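Local coordinates for protein putative lipase (Bacteroides thetaiotaomicron VPI-5482, PDB 3BZW) that probably hydrolyses ester bonds of lipids, perhaps lysophospholipids, as a member of the GDSL-like (SGNH hydrolase) family, at residues 60-65 / 79-84; 51-56 / 253-258. One frame throughout, in Å; residues are numbered along the deposited sequence.

Contact 1: residues 60-65 / 79-84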
ATOM      1  N   THR A  60     -18.669  27.780 -37.101  1.00  6.48           N
ATOM      2  CA  THR A  60     -18.032  27.631 -38.407  1.00  6.13           C
ATOM      3  C   THR A  60     -16.790  26.765 -38.233  1.00  6.71           C
ATOM      4  O   THR A  60     -15.893  27.097 -37.461  1.00  6.87           O
ATOM      5  CB  THR A  60     -17.621  28.995 -38.993  1.00  6.36           C
ATOM      6  OG1 THR A  60     -18.794  29.783 -39.233  1.00  7.88           O
ATOM      7  CG2 THR A  60     -16.865  28.807 -40.305  1.00  6.92           C
ATOM      8  N   PRO A  61     -16.721  25.641 -38.956  1.00  5.89           N
ATOM      9  CA  PRO A  61     -15.561  24.760 -38.829  1.00  7.15           C
ATOM     10  C   PRO A  61     -14.456  24.937 -39.868  1.00  7.50           C
ATOM     11  O   PRO A  61     -14.717  24.990 -41.067  1.00  7.93           O
ATOM     12  CB  PRO A  61     -16.193  23.380 -38.924  1.00  6.61           C
ATOM     13  CG  PRO A  61     -17.212  23.596 -40.019  1.00  6.72           C
ATOM     14  CD  PRO A  61     -17.808  24.972 -39.702  1.00  6.15           C
ATOM     15  N   PHE A  62     -13.222  25.045 -39.393  1.00  6.47           N
ATOM     16  CA  PHE A  62     -12.060  25.131 -40.267  1.00  6.37           C
ATOM     17  C   PHE A  62     -11.375  23.802 -39.931  1.00  6.94           C
ATOM     18  O   PHE A  62     -10.665  23.688 -38.930  1.00  4.50           O
ATOM     19  CB  PHE A  62     -11.173  26.322 -39.890  1.00  6.71           C
ATOM     20  CG  PHE A  62     -11.854  27.662 -40.031  1.00  8.78           C
ATOM     21  CD1 PHE A  62     -12.632  27.955 -41.152  1.00  9.27           C
ATOM     22  CD2 PHE A  62     -11.687  28.646 -39.061  1.00  7.67           C
ATOM     23  CE1 PHE A  62     -13.230  29.208 -41.299  1.00  7.43           C
ATOM     24  CE2 PHE A  62     -12.280  29.901 -39.200  1.00  9.81           C
ATOM     25  CZ  PHE A  62     -13.053  30.180 -40.323  1.00  8.68           C
ATOM     26  N   VAL A  63     -11.614  22.794 -40.764  1.00  5.27           N
ATOM     27  CA  VAL A  63     -11.089  21.451 -40.523  1.00  7.69           C
ATOM     28  C   VAL A  63      -9.784  21.111 -41.222  1.00  8.30           C
ATOM     29  O   VAL A  63      -9.665  21.232 -42.443  1.00  9.27           O
ATOM     30  CB  VAL A  63     -12.145  20.389 -40.909  1.00  8.09           C
ATOM     31  CG1 VAL A  63     -11.653  19.002 -40.539  1.00  8.60           C
ATOM     32  CG2 VAL A  63     -13.464  20.699 -40.220  1.00  8.67           C
ATOM     33  N   TYR A  64      -8.810  20.655 -40.441  1.00  5.71           N
ATOM     34  CA  TYR A  64      -7.508  20.304 -40.981  1.00  6.54           C
ATOM     35  C   TYR A  64      -7.118  18.852 -40.733  1.00  7.16           C
ATOM     36  O   TYR A  64      -6.095  18.384 -41.229  1.00  5.38           O
ATOM     37  CB  TYR A  64      -6.459  21.265 -40.412  1.00  6.79           C
ATOM     38  CG  TYR A  64      -6.654  22.652 -40.969  1.00  9.05           C
ATOM     39  CD1 TYR A  64      -6.138  22.995 -42.217  1.00  8.94           C
ATOM     40  CD2 TYR A  64      -7.465  23.578 -40.317  1.00  8.50           C
ATOM     41  CE1 TYR A  64      -6.432  24.221 -42.805  1.00 11.19           C
ATOM     42  CE2 TYR A  64      -7.765  24.809 -40.898  1.00 10.77           C
ATOM     43  CZ  TYR A  64      -7.248  25.120 -42.143  1.00 12.68           C
ATOM     44  OH  TYR A  64      -7.573  26.318 -42.742  1.00 14.39           O
ATOM     45  N   GLY A  65      -7.950  18.136 -39.982  1.00  7.71           N
ATOM     46  CA  GLY A  65      -7.661  16.741 -39.705  1.00  6.47           C
ATOM     47  C   GLY A  65      -7.572  15.924 -40.981  1.00  7.86           C
ATOM     48  O   GLY A  65      -8.374  16.093 -41.900  1.00  6.28           O
ATOM     49  N   GLU A  79      -0.271  25.692 -38.566  1.00  7.99           N
ATOM     50  CA  GLU A  79       0.287  26.694 -39.471  1.00  9.39           C
ATOM     51  C   GLU A  79      -0.654  26.970 -40.637  1.00  9.10           C
ATOM     52  O   GLU A  79      -0.819  28.118 -41.050  1.00  8.03           O
ATOM     53  CB  GLU A  79       1.644  26.224 -40.005  1.00 11.58           C
ATOM     54  CG  GLU A  79       2.803  26.443 -39.048  1.00 18.60           C
ATOM     55  CD  GLU A  79       3.998  25.564 -39.369  1.00 23.44           C
ATOM     56  OE1 GLU A  79       4.253  25.315 -40.567  1.00 28.81           O
ATOM     57  OE2 GLU A  79       4.689  25.131 -38.421  1.00 26.55           O
ATOM     58  N   LYS A  80      -1.272  25.917 -41.165  1.00  7.89           N
ATOM     59  CA  LYS A  80      -2.186  26.078 -42.286  1.00  9.90           C
ATOM     60  C   LYS A  80      -3.430  26.827 -41.822  1.00  8.74           C
ATOM     61  O   LYS A  80      -3.968  27.666 -42.545  1.00 10.37           O
ATOM     62  CB  LYS A  80      -2.564  24.714 -42.874  1.00 11.06           C
ATOM     63  CG  LYS A  80      -3.148  24.807 -44.276  1.00 16.08           C
ATOM     64  CD  LYS A  80      -3.409  23.438 -44.885  1.00 17.37           C
ATOM     65  CE  LYS A  80      -3.928  23.582 -46.309  1.00 21.09           C
ATOM     66  NZ  LYS A  80      -4.351  22.283 -46.905  1.00 22.06           N
ATOM     67  N   LEU A  81      -3.880  26.526 -40.610  1.00  6.96           N
ATOM     68  CA  LEU A  81      -5.044  27.190 -40.040  1.00  7.16           C
ATOM     69  C   LEU A  81      -4.752  28.684 -39.906  1.00  7.48           C
ATOM     70  O   LEU A  81      -5.578  29.519 -40.270  1.00  9.06           O
ATOM     71  CB  LEU A  81      -5.364  26.599 -38.664  1.00  6.92           C
ATOM     72  CG  LEU A  81      -6.406  27.310 -37.798  1.00  9.62           C
ATOM     73  CD1 LEU A  81      -7.767  27.264 -38.471  1.00  8.47           C
ATOM     74  CD2 LEU A  81      -6.463  26.638 -36.430  1.00  8.07           C
ATOM     75  N   LYS A  82      -3.572  29.013 -39.388  1.00  8.35           N
ATOM     76  CA  LYS A  82      -3.166  30.407 -39.206  1.00  9.44           C
ATOM     77  C   LYS A  82      -3.135  31.119 -40.556  1.00 10.06           C
ATOM     78  O   LYS A  82      -3.675  32.217 -40.712  1.00 11.21           O
ATOM     79  CB  LYS A  82      -1.775  30.477 -38.566  1.00 11.55           C
ATOM     80  CG  LYS A  82      -1.311  31.890 -38.194  1.00 14.99           C
ATOM     81  CD  LYS A  82      -2.135  32.453 -37.043  1.00 16.76           C
ATOM     82  CE  LYS A  82      -1.741  33.883 -36.688  1.00 19.43           C
ATOM     83  NZ  LYS A  82      -0.337  33.998 -36.222  1.00 22.21           N
ATOM     84  N   LYS A  83      -2.504  30.478 -41.531  1.00  9.78           N
ATOM     85  CA  LYS A  83      -2.382  31.034 -42.873  1.00 11.80           C
ATOM     86  C   LYS A  83      -3.728  31.312 -43.539  1.00 11.64           C
ATOM     87  O   LYS A  83      -3.975  32.412 -44.034  1.00  9.77           O
ATOM     88  CB  LYS A  83      -1.575  30.080 -43.758  1.00 12.93           C
ATOM     89  CG  LYS A  83      -1.478  30.510 -45.216  1.00 19.17           C
ATOM     90  CD  LYS A  83      -0.900  29.399 -46.084  1.00 22.97           C
ATOM     91  CE  LYS A  83      -0.985  29.751 -47.564  1.00 27.27           C
ATOM     92  NZ  LYS A  83      -0.493  28.645 -48.445  1.00 28.01           N
ATOM     93  N   GLU A  84      -4.603  30.315 -43.542  1.00 10.44           N
ATOM     94  CA  GLU A  84      -5.894  30.454 -44.200  1.00 11.29           C
ATOM     95  C   GLU A  84      -7.004  31.150 -43.415  1.00 11.63           C
ATOM     96  O   GLU A  84      -7.877  31.773 -44.019  1.00 11.22           O
ATOM     97  CB  GLU A  84      -6.380  29.078 -44.658  1.00 11.25           C
ATOM     98  CG  GLU A  84      -5.308  28.262 -45.378  1.00 13.08           C
ATOM     99  CD  GLU A  84      -5.824  26.931 -45.884  1.00 13.53           C
ATOM    100  OE1 GLU A  84      -6.671  26.328 -45.200  1.00 13.93           O
ATOM    101  OE2 GLU A  84      -5.374  26.485 -46.959  1.00 16.33           O
TER
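Y64 lays its ring against helix 79-84 and ends in a hydrogen bond to E84, and following it outward from CB shows how one tyrosine can serve an apolar and a polar surface together. The CB bond points toward the helix, and CG stands anti to the carbonyl carbon (chi1 -69°), which lays the ring across K80 and L81, both meeting it from the same side. Along one edge, Y64 CD1 lies 3.8 Å from K80 CD, and CE1 comes within 3.6 Å of K80 CG, so the methylenes of this extended lysine line the ring obliquely. Along the other edge, Y64 CD2 meets L81 CB at 4.0 Å, while CE2 is 3.5 Å from L81 CD1. The L81 backbone N sits over one face, toward the rim, and Y64 CZ approaches L81 CA to 3.7 Å. At the tip, Y64 OH donates to E84 OE1 at 2.6 Å. OE1 lies at the ring's edge and accepts through its anti lone pair, with the carboxylate plane turned 52° from the ring. L81 CD1 also reaches F62 CB, at 3.8 Å; the F62 ring in turn stacks with H85, one residue beyond the segment. Strand 60-63 is a parallel edge strand, and this helix covers it on the way to strand 91-95: a beta-alpha-beta crossover of the alpha/beta/alpha sandwich seen in SGNH hydrolases.

Contact 2: residues 51-56 / 253-258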
ATOM      1  N   ASP A  51     -19.666  18.906 -37.772  1.00  6.21           N
ATOM      2  CA  ASP A  51     -20.796  19.216 -38.640  1.00  8.80           C
ATOM      3  C   ASP A  51     -22.044  19.371 -37.764  1.00  9.03           C
ATOM      4  O   ASP A  51     -22.913  20.202 -38.032  1.00  7.26           O
ATOM      5  CB  ASP A  51     -21.005  18.088 -39.650  1.00 12.46           C
ATOM      6  CG  ASP A  51     -21.499  18.592 -40.990  1.00 16.63           C
ATOM      7  OD1 ASP A  51     -22.389  19.465 -41.005  1.00 21.99           O
ATOM      8  OD2 ASP A  51     -21.001  18.109 -42.027  1.00 18.25           O
ATOM      9  N   PHE A  52     -22.127  18.561 -36.713  1.00  8.29           N
ATOM     10  CA  PHE A  52     -23.252  18.634 -35.789  1.00  7.27           C
ATOM     11  C   PHE A  52     -23.157  19.917 -34.972  1.00  8.36           C
ATOM     12  O   PHE A  52     -24.169  20.560 -34.690  1.00  7.96           O
ATOM     13  CB  PHE A  52     -23.254  17.427 -34.851  1.00  5.89           C
ATOM     14  CG  PHE A  52     -23.772  16.171 -35.485  1.00  4.95           C
ATOM     15  CD1 PHE A  52     -25.133  16.017 -35.739  1.00  4.81           C
ATOM     16  CD2 PHE A  52     -22.902  15.139 -35.824  1.00  4.12           C
ATOM     17  CE1 PHE A  52     -25.629  14.849 -36.322  1.00  4.51           C
ATOM     18  CE2 PHE A  52     -23.383  13.963 -36.409  1.00  4.30           C
ATOM     19  CZ  PHE A  52     -24.749  13.817 -36.657  1.00  4.75           C
ATOM     20  N   LEU A  53     -21.939  20.288 -34.592  1.00  6.84           N
ATOM     21  CA  LEU A  53     -21.736  21.504 -33.814  1.00  7.67           C
ATOM     22  C   LEU A  53     -22.059  22.726 -34.665  1.00  7.85           C
ATOM     23  O   LEU A  53     -22.533  23.744 -34.155  1.00  6.83           O
ATOM     24  CB  LEU A  53     -20.294  21.578 -33.300  1.00  8.03           C
ATOM     25  CG  LEU A  53     -19.935  20.566 -32.206  1.00  6.93           C
ATOM     26  CD1 LEU A  53     -18.462  20.700 -31.848  1.00  7.47           C
ATOM     27  CD2 LEU A  53     -20.804  20.803 -30.978  1.00  7.71           C
ATOM     28  N   LYS A  54     -21.801  22.622 -35.965  1.00  8.25           N
ATOM     29  CA  LYS A  54     -22.098  23.714 -36.881  1.00 10.08           C
ATOM     30  C   LYS A  54     -23.608  23.931 -36.854  1.00 11.44           C
ATOM     31  O   LYS A  54     -24.098  25.057 -36.770  1.00 12.07           O
ATOM     32  CB  LYS A  54     -21.662  23.346 -38.301  1.00 11.60           C
ATOM     33  CG  LYS A  54     -21.835  24.475 -39.306  1.00 15.28           C
ATOM     34  CD  LYS A  54     -21.519  24.029 -40.729  1.00 16.99           C
ATOM     35  CE  LYS A  54     -22.629  23.160 -41.299  1.00 19.06           C
ATOM     36  NZ  LYS A  54     -22.333  22.747 -42.701  1.00 21.92           N
ATOM     37  N   GLU A  55     -24.330  22.820 -36.913  1.00 13.01           N
ATOM     38  CA  GLU A  55     -25.788  22.792 -36.912  1.00 15.30           C
ATOM     39  C   GLU A  55     -26.426  23.241 -35.597  1.00 14.44           C
ATOM     40  O   GLU A  55     -27.342  24.065 -35.593  1.00 13.67           O
ATOM     41  CB  GLU A  55     -26.242  21.368 -37.241  1.00 18.14           C
ATOM     42  CG  GLU A  55     -27.723  21.075 -37.073  1.00 25.00           C
ATOM     43  CD  GLU A  55     -28.014  19.586 -37.213  1.00 28.07           C
ATOM     44  OE1 GLU A  55     -27.432  18.957 -38.123  1.00 31.39           O
ATOM     45  OE2 GLU A  55     -28.819  19.047 -36.424  1.00 29.22           O
ATOM     46  N   TRP A  56     -25.931  22.702 -34.487  1.00 11.71           N
ATOM     47  CA  TRP A  56     -26.482  23.004 -33.170  1.00 10.40           C
ATOM     48  C   TRP A  56     -26.073  24.329 -32.542  1.00 10.58           C
ATOM     49  O   TRP A  56     -26.875  24.965 -31.857  1.00  8.71           O
ATOM     50  CB  TRP A  56     -26.123  21.892 -32.176  1.00 10.33           C
ATOM     51  CG  TRP A  56     -26.493  20.502 -32.593  1.00 10.25           C
ATOM     52  CD1 TRP A  56     -27.565  20.123 -33.355  1.00 12.58           C
ATOM     53  CD2 TRP A  56     -25.853  19.291 -32.175  1.00  9.63           C
ATOM     54  NE1 TRP A  56     -27.636  18.750 -33.428  1.00 11.78           N
ATOM     55  CE2 TRP A  56     -26.596  18.214 -32.712  1.00 11.72           C
ATOM     56  CE3 TRP A  56     -24.724  19.010 -31.391  1.00 10.75           C
ATOM     57  CZ2 TRP A  56     -26.248  16.878 -32.490  1.00  8.93           C
ATOM     58  CZ3 TRP A  56     -24.377  17.677 -31.170  1.00 10.32           C
ATOM     59  CH2 TRP A  56     -25.140  16.630 -31.719  1.00 10.00           C
ATOM     60  N   ARG A 253     -22.455  15.789 -29.146  1.00  6.13           N
ATOM     61  CA  ARG A 253     -23.336  16.174 -28.052  1.00  7.03           C
ATOM     62  C   ARG A 253     -22.550  16.227 -26.741  1.00  6.49           C
ATOM     63  O   ARG A 253     -22.805  17.074 -25.879  1.00  5.15           O
ATOM     64  CB  ARG A 253     -24.494  15.185 -27.929  1.00  9.04           C
ATOM     65  CG  ARG A 253     -25.716  15.788 -27.272  1.00 13.75           C
ATOM     66  CD  ARG A 253     -26.402  16.764 -28.210  1.00 15.00           C
ATOM     67  NE  ARG A 253     -27.255  17.690 -27.475  1.00 18.88           N
ATOM     68  CZ  ARG A 253     -28.013  18.620 -28.045  1.00 20.47           C
ATOM     69  NH1 ARG A 253     -28.031  18.747 -29.368  1.00 18.40           N
ATOM     70  NH2 ARG A 253     -28.744  19.433 -27.291  1.00 19.06           N
ATOM     71  N   THR A 254     -21.594  15.316 -26.594  1.00  5.54           N
ATOM     72  CA  THR A 254     -20.763  15.278 -25.394  1.00  5.50           C
ATOM     73  C   THR A 254     -19.933  16.553 -25.371  1.00  5.53           C
ATOM     74  O   THR A 254     -19.875  17.264 -24.369  1.00  6.46           O
ATOM     75  CB  THR A 254     -19.809  14.062 -25.419  1.00  6.03           C
ATOM     76  OG1 THR A 254     -20.578  12.855 -25.364  1.00  5.28           O
ATOM     77  CG2 THR A 254     -18.846  14.099 -24.237  1.00  5.50           C
ATOM     78  N   LEU A 255     -19.307  16.839 -26.502  1.00  5.94           N
ATOM     79  CA  LEU A 255     -18.463  18.015 -26.656  1.00  7.15           C
ATOM     80  C   LEU A 255     -19.252  19.291 -26.370  1.00  6.55           C
ATOM     81  O   LEU A 255     -18.750  20.217 -25.729  1.00  7.29           O
ATOM     82  CB  LEU A 255     -17.901  18.031 -28.081  1.00  8.02           C
ATOM     83  CG  LEU A 255     -16.635  18.819 -28.396  1.00 10.32           C
ATOM     84  CD1 LEU A 255     -15.574  18.573 -27.333  1.00  8.95           C
ATOM     85  CD2 LEU A 255     -16.133  18.391 -29.776  1.00  9.61           C
HETATM   86  N   MSE A 256     -20.495  19.333 -26.837  1.00  7.17           N
HETATM   87  CA  MSE A 256     -21.333  20.502 -26.628  1.00  9.22           C
HETATM   88  C   MSE A 256     -21.435  20.892 -25.158  1.00  8.80           C
HETATM   89  O   MSE A 256     -21.263  22.058 -24.806  1.00  7.62           O
HETATM   90  CB  MSE A 256     -22.735  20.265 -27.186  1.00 12.64           C
HETATM   91  CG  MSE A 256     -23.623  21.491 -27.114  1.00 18.64           C
HETATM   92 SE   MSE A 256     -25.346  21.209 -27.962  1.00 29.06          SE
HETATM   93  CE  MSE A 256     -26.471  21.885 -26.555  1.00 26.59           C
ATOM     94  N   TYR A 257     -21.705  19.921 -24.296  1.00  5.99           N
ATOM     95  CA  TYR A 257     -21.835  20.218 -22.874  1.00  7.50           C
ATOM     96  C   TYR A 257     -20.516  20.298 -22.115  1.00  6.97           C
ATOM     97  O   TYR A 257     -20.428  20.975 -21.093  1.00  7.83           O
ATOM     98  CB  TYR A 257     -22.790  19.214 -22.231  1.00  7.65           C
ATOM     99  CG  TYR A 257     -24.198  19.434 -22.725  1.00  8.66           C
ATOM    100  CD1 TYR A 257     -24.972  20.481 -22.225  1.00  7.73           C
ATOM    101  CD2 TYR A 257     -24.721  18.664 -23.764  1.00  8.66           C
ATOM    102  CE1 TYR A 257     -26.231  20.759 -22.752  1.00 10.81           C
ATOM    103  CE2 TYR A 257     -25.973  18.938 -24.299  1.00 11.14           C
ATOM    104  CZ  TYR A 257     -26.721  19.984 -23.791  1.00  9.39           C
ATOM    105  OH  TYR A 257     -27.949  20.266 -24.333  1.00 13.09           O
ATOM    106  N   GLN A 258     -19.491  19.617 -22.616  1.00  6.42           N
ATOM    107  CA  GLN A 258     -18.178  19.657 -21.980  1.00  6.81           C
ATOM    108  C   GLN A 258     -17.525  21.022 -22.227  1.00  7.44           C
ATOM    109  O   GLN A 258     -16.787  21.529 -21.382  1.00  7.69           O
ATOM    110  CB  GLN A 258     -17.281  18.551 -22.543  1.00  6.53           C
ATOM    111  CG  GLN A 258     -17.645  17.146 -22.089  1.00  7.65           C
ATOM    112  CD  GLN A 258     -17.212  16.858 -20.660  1.00 10.24           C
ATOM    113  OE1 GLN A 258     -16.023  16.906 -20.341  1.00  8.28           O
ATOM    114  NE2 GLN A 258     -18.175  16.552 -19.796  1.00 11.08           N
TER
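R253 brings its guanidinium over the W56 indole standing up rather than lying flat: the two planes are 66° apart, and NH1 hangs 3.6 Å above the ring plane. R253 CZ lies 4.7 Å from the centroid of the six-membered ring of W56, almost on its normal, making a cation-pi contact, while CD adds a CH-pi contact over the same ring. The arginine chain bends at chi2 (72°), which folds CD and then the guanidinium back over the indole. The selenium of M256, a selenomethionine, covers a guanidinium face, and M256 SE also meets W56 CE3 at 4.1 Å, an oblique Met-aromatic contact. R253 NH2 donates to Y257 OH at 3.2 Å, a rather bent bond tilted from the guanidinium plane that may limit its rotation. Beside this cluster, L53 CD1 packs on L255 CD2 at 3.9 Å. Were W56 replaced by an alanine, the guanidinium would probably lose its aromatic platform and rely mainly on Y257, with a gap opened beside M256. P263 of the second subunit packs on R253 as well. With axes 10.1 Å apart and crossing at -57°, the segments form a helix-helix packing that joins an early and a late helix of the SGNH hydrolase fold.

In the fold
Strand 60-63 ties the two contacts together, since it follows helix 49-57 directly in the chain and P61 packs on K54. Along the strand, F62 points toward helix 74-85 in contact 1, whereas V63 points away from it and touches W50 of helix 49-57. Both contacts are largely buried, yet their chemistry differs. Contact 1 joins sheet to helix between segments close in sequence, and its solvent-facing residues, K80 and E84, supply methylenes and a carboxylate. Contact 2 joins two helices far apart in sequence through an aromatic, a cation and selenium beside a patch of leucine packing, with no hydrogen bond between them; its 253-258 side also meets a second subunit, which contact 1 does not.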